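Local coordinates for prolyl oligopeptidase (PDB 5N4B), which cleaves peptide bonds after proline and macrocyclises toxin precursor peptides in amanitin biosynthesis, at residues L288-L293 with R305-E310. The protein carries 1 engineered substitution. Numbering follows the deposited sequence.
Sequences LWVAEL and RKVVNE
L288 and V308 form an antiparallel hydrogen-bonded pair. L288 N donates to V308 O at 3.1 Å, and V308 N returns a bond to L288 O at 2.9 Å. Their side chains meet at the base, CB to CB, on the same face of the sheet.

W289 makes the largest single contribution. Its CG is anti to the carbonyl carbon (chi1 -63°), and the indole lies beside K306, both side chains pointing the same way. K306 CG sits over one face of the five-membered ring, 3.7 Å from its centroid, in a CH-pi contact. The extended lysine chain then follows the indole, and its CE comes to 3.8 Å from W289 CH2. At the ring edge, W289 NE1 donates to N309 OD1 at 3.0 Å. This bond is bent, 137° at the hydrogen, and NE1 stands above the amide carbonyl plane. Elsewhere the indole meets Y253 edge-to-face.

V290 N bonds to R305 O and R305 N to V290 O, at 2.9 and 2.8 Å. V290 CG2 touches V307 CG2. The R305 guanidinium is held by the carbonyls of L343 and K345.

From L288 to V290 the partner moves three residues, V308 to R305. The extra residue in 305-308 makes a beta bulge, with K306 centring an inverse gamma turn. It lies where strand 287-292 pairs with edge strand 305-308, in a four-stranded antiparallel blade of the enzyme's N-terminal beta-propeller.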
loop_
_atom_site.group_PDB
_atom_site.type_symbol
_atom_site.label_atom_id
_atom_site.label_comp_id
_atom_site.label_asym_id
_atom_site.label_seq_id
_atom_site.Cartn_x
_atom_site.Cartn_y
_atom_site.Cartn_z
ATOM N N LEU A 288 11.277 -20.423 -4.234
ATOM C CA LEU A 288 10.841 -20.995 -2.968
ATOM C C LEU A 288 11.749 -22.171 -2.644
ATOM O O LEU A 288 11.759 -23.181 -3.361
ATOM C CB LEU A 288 9.378 -21.451 -3.041
ATOM C CG LEU A 288 8.888 -22.329 -1.872
ATOM C CD1 LEU A 288 8.863 -21.526 -0.647
ATOM C CD2 LEU A 288 7.537 -22.944 -2.191
ATOM N N TRP A 289 12.539 -22.011 -1.584
ATOM C CA TRP A 289 13.423 -23.061 -1.098
ATOM C C TRP A 289 12.966 -23.466 0.297
ATOM O O TRP A 289 12.360 -22.657 1.040
ATOM C CB TRP A 289 14.898 -22.634 -1.073
ATOM C CG TRP A 289 15.523 -22.291 -2.405
ATOM C CD1 TRP A 289 14.980 -22.395 -3.644
ATOM C CD2 TRP A 289 16.842 -21.780 -2.581
ATOM N NE1 TRP A 289 15.885 -21.963 -4.593
ATOM C CE2 TRP A 289 17.041 -21.599 -3.962
ATOM C CE3 TRP A 289 17.867 -21.453 -1.691
ATOM C CZ2 TRP A 289 18.229 -21.117 -4.481
ATOM C CZ3 TRP A 289 19.061 -20.942 -2.207
ATOM C CH2 TRP A 289 19.227 -20.819 -3.594
ATOM N N VAL A 290 13.223 -24.722 0.660
ATOM C CA VAL A 290 12.719 -25.297 1.895
ATOM C C VAL A 290 13.854 -25.946 2.648
ATOM O O VAL A 290 14.546 -26.800 2.096
ATOM C CB VAL A 290 11.633 -26.355 1.613
ATOM C CG1 VAL A 290 11.099 -26.934 2.941
ATOM C CG2 VAL A 290 10.497 -25.770 0.784
ATOM N N ALA A 291 13.998 -25.613 3.910
ATOM C CA ALA A 291 14.962 -26.237 4.805
ATOM C C ALA A 291 14.226 -26.980 5.904
ATOM O O ALA A 291 13.202 -26.512 6.424
ATOM C CB ALA A 291 15.901 -25.234 5.466
ATOM N N GLU A 292 14.775 -28.102 6.319
ATOM C CA GLU A 292 14.298 -28.813 7.490
ATOM C C GLU A 292 15.029 -28.289 8.722
ATOM O O GLU A 292 16.269 -28.189 8.735
ATOM C CB GLU A 292 14.554 -30.305 7.309
ATOM C CG GLU A 292 13.713 -30.939 6.228
ATOM C CD GLU A 292 13.867 -32.434 6.183
ATOM O OE1 GLU A 292 14.943 -32.916 6.582
ATOM O OE2 GLU A 292 12.916 -33.115 5.762
ATOM N N LEU A 293 14.267 -27.929 9.748
ATOM C CA LEU A 293 14.790 -27.500 11.036
ATOM C C LEU A 293 14.737 -28.669 11.996
ATOM O O LEU A 293 13.715 -29.363 12.079
ATOM C CB LEU A 293 13.915 -26.392 11.624
ATOM C CG LEU A 293 13.866 -25.085 10.863
ATOM C CD1 LEU A 293 12.833 -24.155 11.459
ATOM C CD2 LEU A 293 15.213 -24.439 10.782
ATOM N N ARG A 305 16.624 -27.088 0.176
ATOM C CA ARG A 305 16.085 -27.833 -0.939
ATOM C C ARG A 305 15.440 -26.845 -1.910
ATOM O O ARG A 305 14.519 -26.110 -1.537
ATOM C CB ARG A 305 15.038 -28.832 -0.467
ATOM C CG ARG A 305 14.430 -29.678 -1.568
ATOM C CD ARG A 305 13.511 -30.704 -1.021
ATOM N NE ARG A 305 12.935 -31.502 -2.079
ATOM C CZ ARG A 305 12.165 -32.572 -1.869
ATOM N NH1 ARG A 305 11.876 -32.977 -0.645
ATOM N NH2 ARG A 305 11.686 -33.257 -2.905
ATOM N N LYS A 306 15.899 -26.845 -3.153
ATOM C CA LYS A 306 15.562 -25.816 -4.148
ATOM C C LYS A 306 14.293 -26.218 -4.910
ATOM O O LYS A 306 14.289 -26.474 -6.110
ATOM C CB LYS A 306 16.753 -25.545 -5.054
ATOM C CG LYS A 306 17.992 -25.050 -4.307
ATOM C CD LYS A 306 19.168 -24.791 -5.294
ATOM C CE LYS A 306 20.434 -24.332 -4.591
ATOM N NZ LYS A 306 21.511 -24.274 -5.656
ATOM N N VAL A 307 13.180 -26.168 -4.179
ATOM C CA VAL A 307 11.916 -26.712 -4.668
ATOM C C VAL A 307 11.427 -25.957 -5.890
ATOM O O VAL A 307 11.035 -26.568 -6.896
ATOM C CB VAL A 307 10.865 -26.752 -3.549
ATOM C CG1 VAL A 307 9.539 -27.176 -4.053
ATOM C CG2 VAL A 307 11.305 -27.698 -2.468
ATOM N N VAL A 308 11.386 -24.629 -5.809
ATOM C CA VAL A 308 11.107 -23.756 -6.951
ATOM C C VAL A 308 12.376 -22.963 -7.203
ATOM O O VAL A 308 12.772 -22.123 -6.382
ATOM C CB VAL A 308 9.903 -22.823 -6.703
ATOM C CG1 VAL A 308 9.721 -21.847 -7.876
ATOM C CG2 VAL A 308 8.604 -23.608 -6.461
ATOM N N ASN A 309 13.047 -23.235 -8.330
ATOM C CA ASN A 309 14.355 -22.661 -8.582
ATOM C C ASN A 309 14.462 -21.927 -9.914
ATOM O O ASN A 309 15.576 -21.649 -10.365
ATOM C CB ASN A 309 15.447 -23.715 -8.469
ATOM C CG ASN A 309 16.769 -23.127 -8.147
ATOM O OD1 ASN A 309 16.878 -22.160 -7.385
ATOM N ND2 ASN A 309 17.818 -23.709 -8.743
ATOM N N GLU A 310 13.346 -21.540 -10.505
ATOM C CA GLU A 310 13.322 -20.608 -11.627
ATOM C C GLU A 310 12.175 -19.646 -11.375
ATOM O O GLU A 310 11.197 -19.988 -10.697
ATOM C CB GLU A 310 13.117 -21.340 -12.970
ATOM C CG GLU A 310 11.908 -22.271 -12.935
ATOM C CD GLU A 310 11.444 -22.815 -14.307
ATOM O OE1 GLU A 310 12.299 -22.993 -15.211
ATOM O OE2 GLU A 310 10.207 -23.024 -14.479
#